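Local coordinates for protein Rubredoxin\:oxygen oxidoreductase (PDB 1E5D) that reduces dioxygen to water with four electrons, using a diiron centre in a lactamase-like domain and flavin mononucleotide in a flavodoxin-like one, at residues L132-H146 with V152-I166. Residues are numbered along the deposited sequence; the frame is centred on the assembly and turned at random.
Sequences LGKRTVTFYETRMLH and VSWFADEKVLISNDI. With FEO (mu-oxo-diiron), chain D.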
loop_
_atom_site.group_PDB
_atom_site.type_symbol
_atom_site.label_atom_id
_atom_site.label_comp_id
_atom_site.label_asym_id
_atom_site.label_seq_id
_atom_site.Cartn_x
_atom_site.Cartn_y
_atom_site.Cartn_z
ATOM N N LEU A 132 43.706 21.484 -4.446
ATOM C CA LEU A 132 43.211 21.311 -5.816
ATOM C C LEU A 132 43.992 22.241 -6.748
ATOM O O LEU A 132 43.780 22.268 -7.955
ATOM C CB LEU A 132 41.713 21.565 -5.896
ATOM C CG LEU A 132 40.760 20.494 -5.376
ATOM C CD1 LEU A 132 41.164 19.958 -4.017
ATOM C CD2 LEU A 132 39.345 21.060 -5.281
ATOM N N GLY A 133 44.892 22.974 -6.118
ATOM C CA GLY A 133 45.733 24.004 -6.685
ATOM C C GLY A 133 45.636 25.267 -5.844
ATOM O O GLY A 133 46.103 25.317 -4.705
ATOM N N LYS A 134 44.999 26.303 -6.390
ATOM C CA LYS A 134 44.786 27.509 -5.590
ATOM C C LYS A 134 43.807 27.228 -4.459
ATOM O O LYS A 134 43.946 27.730 -3.340
ATOM C CB LYS A 134 44.308 28.661 -6.477
ATOM C CG LYS A 134 42.936 29.190 -6.107
ATOM C CD LYS A 134 42.390 30.166 -7.132
ATOM C CE LYS A 134 41.985 31.484 -6.496
ATOM N NZ LYS A 134 40.706 31.391 -5.737
ATOM N N ARG A 135 42.775 26.410 -4.697
ATOM C CA ARG A 135 41.838 26.166 -3.594
ATOM C C ARG A 135 42.223 24.916 -2.828
ATOM O O ARG A 135 42.952 24.068 -3.338
ATOM C CB ARG A 135 40.404 26.049 -4.119
ATOM C CG ARG A 135 39.848 27.389 -4.568
ATOM C CD ARG A 135 38.561 27.292 -5.356
ATOM N NE ARG A 135 38.730 27.625 -6.772
ATOM C CZ ARG A 135 38.221 28.727 -7.313
ATOM N NH1 ARG A 135 37.537 29.561 -6.536
ATOM N NH2 ARG A 135 38.379 29.015 -8.596
ATOM N N THR A 136 41.725 24.787 -1.601
ATOM C CA THR A 136 41.901 23.511 -0.892
ATOM C C THR A 136 40.582 23.099 -0.245
ATOM O O THR A 136 39.934 23.850 0.483
ATOM C CB THR A 136 43.069 23.573 0.105
ATOM O OG1 THR A 136 42.642 23.211 1.421
ATOM C CG2 THR A 136 43.625 24.991 0.197
ATOM N N VAL A 137 40.141 21.874 -0.531
ATOM C CA VAL A 137 38.843 21.422 -0.032
ATOM C C VAL A 137 39.008 20.530 1.184
ATOM O O VAL A 137 40.008 19.820 1.319
ATOM C CB VAL A 137 38.056 20.690 -1.137
ATOM C CG1 VAL A 137 38.861 19.528 -1.693
ATOM C CG2 VAL A 137 36.714 20.217 -0.603
ATOM N N THR A 138 38.026 20.558 2.085
ATOM C CA THR A 138 38.101 19.722 3.284
ATOM C C THR A 138 36.928 18.756 3.377
ATOM O O THR A 138 35.774 19.123 3.143
ATOM C CB THR A 138 38.162 20.607 4.538
ATOM O OG1 THR A 138 39.361 21.392 4.469
ATOM C CG2 THR A 138 38.240 19.755 5.793
ATOM N N PHE A 139 37.211 17.498 3.714
ATOM C CA PHE A 139 36.185 16.466 3.711
ATOM C C PHE A 139 35.673 16.124 5.101
ATOM O O PHE A 139 36.457 15.827 6.002
ATOM C CB PHE A 139 36.717 15.172 3.072
ATOM C CG PHE A 139 37.146 15.362 1.628
ATOM C CD1 PHE A 139 36.251 15.849 0.693
ATOM C CD2 PHE A 139 38.432 15.057 1.226
ATOM C CE1 PHE A 139 36.631 16.024 -0.626
ATOM C CE2 PHE A 139 38.815 15.234 -0.089
ATOM C CZ PHE A 139 37.918 15.724 -1.015
ATOM N N TYR A 140 34.345 16.147 5.250
ATOM C CA TYR A 140 33.760 15.726 6.521
ATOM C C TYR A 140 32.852 14.520 6.311
ATOM O O TYR A 140 32.151 14.404 5.304
ATOM C CB TYR A 140 33.006 16.878 7.193
ATOM C CG TYR A 140 33.939 17.983 7.634
ATOM C CD1 TYR A 140 34.855 17.767 8.659
ATOM C CD2 TYR A 140 33.909 19.230 7.026
ATOM C CE1 TYR A 140 35.714 18.769 9.069
ATOM C CE2 TYR A 140 34.766 20.236 7.431
ATOM C CZ TYR A 140 35.664 19.998 8.449
ATOM O OH TYR A 140 36.513 21.006 8.845
ATOM N N GLU A 141 32.885 13.614 7.288
ATOM C CA GLU A 141 32.037 12.430 7.210
ATOM C C GLU A 141 30.701 12.697 7.899
ATOM O O GLU A 141 30.619 13.347 8.939
ATOM C CB GLU A 141 32.725 11.224 7.834
ATOM C CG GLU A 141 33.991 10.783 7.114
ATOM C CD GLU A 141 34.542 9.480 7.662
ATOM O OE1 GLU A 141 34.287 9.154 8.839
ATOM O OE2 GLU A 141 35.235 8.778 6.899
ATOM N N THR A 142 29.657 12.171 7.276
ATOM C CA THR A 142 28.290 12.351 7.743
ATOM C C THR A 142 27.544 11.026 7.635
ATOM O O THR A 142 26.480 10.963 7.025
ATOM C CB THR A 142 27.566 13.442 6.939
ATOM O OG1 THR A 142 27.884 13.336 5.544
ATOM C CG2 THR A 142 28.046 14.826 7.360
ATOM N N ARG A 143 28.130 9.984 8.229
ATOM C CA ARG A 143 27.548 8.650 8.188
ATOM C C ARG A 143 26.074 8.686 8.605
ATOM O O ARG A 143 25.723 9.465 9.491
ATOM C CB ARG A 143 28.328 7.668 9.060
ATOM C CG ARG A 143 29.813 7.954 9.160
ATOM C CD ARG A 143 30.695 6.883 8.550
ATOM N NE ARG A 143 31.345 6.031 9.530
ATOM C CZ ARG A 143 32.622 5.753 9.718
ATOM N NH1 ARG A 143 33.587 6.265 8.966
ATOM N NH2 ARG A 143 32.969 4.923 10.703
ATOM N N MET A 144 25.278 7.854 7.952
ATOM C CA MET A 144 23.846 7.683 8.084
ATOM C C MET A 144 23.070 8.969 7.804
ATOM O O MET A 144 21.984 9.183 8.332
ATOM C CB MET A 144 23.466 7.163 9.477
ATOM C CG MET A 144 24.095 5.806 9.778
ATOM S SD MET A 144 24.278 4.789 8.303
ATOM C CE MET A 144 22.558 4.476 7.907
ATOM N N LEU A 145 23.644 9.817 6.963
ATOM C CA LEU A 145 22.952 11.002 6.473
ATOM C C LEU A 145 22.997 11.044 4.947
ATOM O O LEU A 145 23.697 11.900 4.397
ATOM C CB LEU A 145 23.570 12.274 7.036
ATOM C CG LEU A 145 23.412 12.521 8.535
ATOM C CD1 LEU A 145 23.932 13.907 8.892
ATOM C CD2 LEU A 145 21.963 12.380 8.972
ATOM N N HIS A 146 22.287 10.150 4.277
ATOM C CA HIS A 146 21.416 9.158 4.878
ATOM C C HIS A 146 21.916 7.737 4.670
ATOM O O HIS A 146 21.229 6.776 5.004
ATOM C CB HIS A 146 20.016 9.281 4.264
ATOM C CG HIS A 146 20.079 9.016 2.788
ATOM N ND1 HIS A 146 19.795 7.800 2.218
ATOM C CD2 HIS A 146 20.411 9.840 1.772
ATOM C CE1 HIS A 146 19.943 7.887 0.906
ATOM N NE2 HIS A 146 20.318 9.117 0.608
ATOM N N VAL A 152 30.589 15.142 3.262
ATOM C CA VAL A 152 30.348 16.427 2.597
ATOM C C VAL A 152 31.670 17.132 2.336
ATOM O O VAL A 152 32.702 16.744 2.890
ATOM C CB VAL A 152 29.398 17.300 3.430
ATOM C CG1 VAL A 152 28.146 16.505 3.794
ATOM C CG2 VAL A 152 30.082 17.808 4.690
ATOM N N SER A 153 31.648 18.161 1.489
ATOM C CA SER A 153 32.887 18.835 1.116
ATOM C C SER A 153 32.826 20.321 1.435
ATOM O O SER A 153 31.862 21.001 1.114
ATOM C CB SER A 153 33.205 18.658 -0.369
ATOM O OG SER A 153 33.733 17.366 -0.599
ATOM N N TRP A 154 33.890 20.779 2.072
ATOM C CA TRP A 154 33.959 22.148 2.550
ATOM C C TRP A 154 35.100 22.924 1.899
ATOM O O TRP A 154 36.252 22.494 1.921
ATOM C CB TRP A 154 34.156 22.135 4.063
ATOM C CG TRP A 154 34.215 23.472 4.726
ATOM C CD1 TRP A 154 35.172 23.920 5.594
ATOM C CD2 TRP A 154 33.271 24.542 4.578
ATOM N NE1 TRP A 154 34.883 25.201 5.992
ATOM C CE2 TRP A 154 33.722 25.607 5.384
ATOM C CE3 TRP A 154 32.091 24.702 3.843
ATOM C CZ2 TRP A 154 33.027 26.812 5.473
ATOM C CZ3 TRP A 154 31.405 25.902 3.934
ATOM C CH2 TRP A 154 31.875 26.945 4.744
ATOM N N PHE A 155 34.727 24.058 1.339
ATOM C CA PHE A 155 35.633 25.107 0.896
ATOM C C PHE A 155 35.594 26.218 1.951
ATOM O O PHE A 155 34.724 27.088 1.920
ATOM C CB PHE A 155 35.260 25.623 -0.490
ATOM C CG PHE A 155 35.680 24.660 -1.594
ATOM C CD1 PHE A 155 36.952 24.703 -2.138
ATOM C CD2 PHE A 155 34.790 23.713 -2.074
ATOM C CE1 PHE A 155 37.348 23.827 -3.127
ATOM C CE2 PHE A 155 35.175 22.833 -3.069
ATOM C CZ PHE A 155 36.454 22.884 -3.591
ATOM N N ALA A 156 36.534 26.127 2.882
ATOM C CA ALA A 156 36.601 27.044 4.016
ATOM C C ALA A 156 36.790 28.478 3.551
ATOM O O ALA A 156 36.137 29.411 4.020
ATOM C CB ALA A 156 37.720 26.638 4.963
ATOM N N ASP A 157 37.696 28.692 2.599
ATOM C CA ASP A 157 37.866 30.079 2.151
ATOM C C ASP A 157 36.647 30.569 1.389
ATOM O O ASP A 157 36.113 31.632 1.707
ATOM C CB ASP A 157 39.157 30.191 1.335
ATOM C CG ASP A 157 40.362 30.050 2.256
ATOM O OD1 ASP A 157 40.514 30.895 3.166
ATOM O OD2 ASP A 157 41.134 29.086 2.065
ATOM N N GLU A 158 36.177 29.822 0.395
ATOM C CA GLU A 158 35.003 30.245 -0.356
ATOM C C GLU A 158 33.713 30.094 0.444
ATOM O O GLU A 158 32.681 30.629 0.033
ATOM C CB GLU A 158 34.885 29.449 -1.658
ATOM C CG GLU A 158 35.788 30.008 -2.751
ATOM C CD GLU A 158 37.136 29.310 -2.779
ATOM O OE1 GLU A 158 37.393 28.461 -1.898
ATOM O OE2 GLU A 158 37.927 29.624 -3.694
ATOM N N LYS A 159 33.789 29.376 1.557
ATOM C CA LYS A 159 32.628 29.151 2.414
ATOM C C LYS A 159 31.509 28.465 1.630
ATOM O O LYS A 159 30.349 28.851 1.680
ATOM C CB LYS A 159 32.146 30.465 3.033
ATOM C CG LYS A 159 33.139 31.021 4.048
ATOM C CD LYS A 159 32.487 32.040 4.964
ATOM C CE LYS A 159 33.238 33.364 4.945
ATOM N NZ LYS A 159 32.358 34.484 4.505
ATOM N N VAL A 160 31.927 27.440 0.900
ATOM C CA VAL A 160 31.085 26.618 0.059
ATOM C C VAL A 160 30.990 25.206 0.630
ATOM O O VAL A 160 31.981 24.485 0.682
ATOM C CB VAL A 160 31.599 26.498 -1.388
ATOM C CG1 VAL A 160 30.558 25.794 -2.249
ATOM C CG2 VAL A 160 31.957 27.865 -1.952
ATOM N N LEU A 161 29.788 24.850 1.057
ATOM C CA LEU A 161 29.523 23.498 1.524
ATOM C C LEU A 161 28.768 22.727 0.439
ATOM O O LEU A 161 27.653 23.106 0.076
ATOM C CB LEU A 161 28.729 23.514 2.821
ATOM C CG LEU A 161 28.443 22.149 3.444
ATOM C CD1 LEU A 161 29.728 21.463 3.885
ATOM C CD2 LEU A 161 27.465 22.305 4.603
ATOM N N ILE A 162 29.395 21.679 -0.063
ATOM C CA ILE A 162 28.795 20.753 -1.015
ATOM C C ILE A 162 28.364 19.493 -0.261
ATOM O O ILE A 162 29.260 18.729 0.100
ATOM C CB ILE A 162 29.774 20.427 -2.152
ATOM C CG1 ILE A 162 30.374 21.672 -2.818
ATOM C CG2 ILE A 162 29.111 19.517 -3.178
ATOM C CD1 ILE A 162 31.495 21.408 -3.794
ATOM N N SER A 163 27.068 19.334 -0.030
ATOM C CA SER A 163 26.475 18.475 0.974
ATOM C C SER A 163 25.758 17.213 0.526
ATOM O O SER A 163 25.046 16.623 1.359
ATOM C CB SER A 163 25.418 19.294 1.763
ATOM O OG SER A 163 24.591 19.955 0.821
ATOM N N ASN A 164 25.896 16.756 -0.700
ATOM C CA ASN A 164 25.157 15.601 -1.217
ATOM C C ASN A 164 23.663 15.765 -0.939
ATOM O O ASN A 164 23.117 16.834 -1.228
ATOM C CB ASN A 164 25.731 14.289 -0.730
ATOM C CG ASN A 164 25.515 13.727 0.640
ATOM O OD1 ASN A 164 24.437 13.172 0.901
ATOM N ND2 ASN A 164 26.493 13.831 1.528
ATOM N N ASP A 165 22.953 14.750 -0.481
ATOM C CA ASP A 165 21.515 14.849 -0.297
ATOM C C ASP A 165 21.130 15.798 0.829
ATOM O O ASP A 165 20.020 16.322 0.877
ATOM C CB ASP A 165 20.944 13.457 0.006
ATOM C CG ASP A 165 20.893 12.549 -1.200
ATOM O OD1 ASP A 165 20.659 13.039 -2.325
ATOM O OD2 ASP A 165 21.087 11.319 -1.031
ATOM N N ILE A 166 22.027 16.027 1.785
ATOM C CA ILE A 166 21.703 16.873 2.933
ATOM C C ILE A 166 21.346 18.283 2.480
ATOM O O ILE A 166 22.086 18.903 1.706
ATOM C CB ILE A 166 22.890 16.890 3.918
ATOM C CG1 ILE A 166 23.392 15.475 4.234
ATOM C CG2 ILE A 166 22.592 17.654 5.196
ATOM C CD1 ILE A 166 24.758 15.444 4.883
HETATM FE FE1 FEO D . 19.998 11.813 -3.835
HETATM FE FE2 FEO D . 20.501 9.521 -1.428
HETATM O O FEO D . 20.620 10.198 -3.575
HETATM O O HOH W 1 38.917 23.967 3.223
HETATM O O HOH W 2 23.570 10.815 1.540
HETATM O O HOH W 3 22.062 12.285 -5.031
#
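V137 lies over one face of the F155 ring in a CH-pi contact, its CB 4.0 Å from the ring centroid, while L132 CD2 and R135 CB come up to the ring's edge. The F139 ring is met at its own edge, in plane, by S153 OG, whose hydrogen-bonding partner is Q78. On the opposite face of the sheet, the edge of the Y140 ring reaches W154 CB, and V152 CG2 packs against Y140 CB beneath helix 202-214. These side chains clothe an antiparallel beta hairpin, strands 136-141 and 151-155, in one sheet of the metallo-beta-lactamase fold; strand 160-164 is the next, antiparallel neighbour of 151-155. The sheet illustrates how metal ligands are delivered from strand ends: H146 and D165 lie in the loops that follow strands 136-141 and 160-164. T138 and W154 form a hydrogen-bonded pair, T138 N to W154 O 2.6 Å and W154 N to T138 O 2.7 Å; Y140 and V152 form another, with F139 and S153 a non-hydrogen-bonded pair between them.

At the far end from the iron, R135 NH1 donates to E158 OE2 (2.9 Å), meeting it from above the carboxylate plane; a bend at chi2 (93°) turns the E158 carboxylate across the arginine chain. K134 NZ adds a long salt bridge to the same oxygen.

Toward the iron, T142 OG1 is hydrogen-bonded to S150 while I166 CD1, tip to tip, and V152 CG1 pack against it. Beyond them, H146, preceded by a cis peptide, and D165 join H79, E81, D83 and H226 round the diiron centre. The carboxylate of D165 bridges the metals, OD1 on one iron at 2.0 Å and OD2 on the other, which H146 NE2 also binds at 2.1 Å.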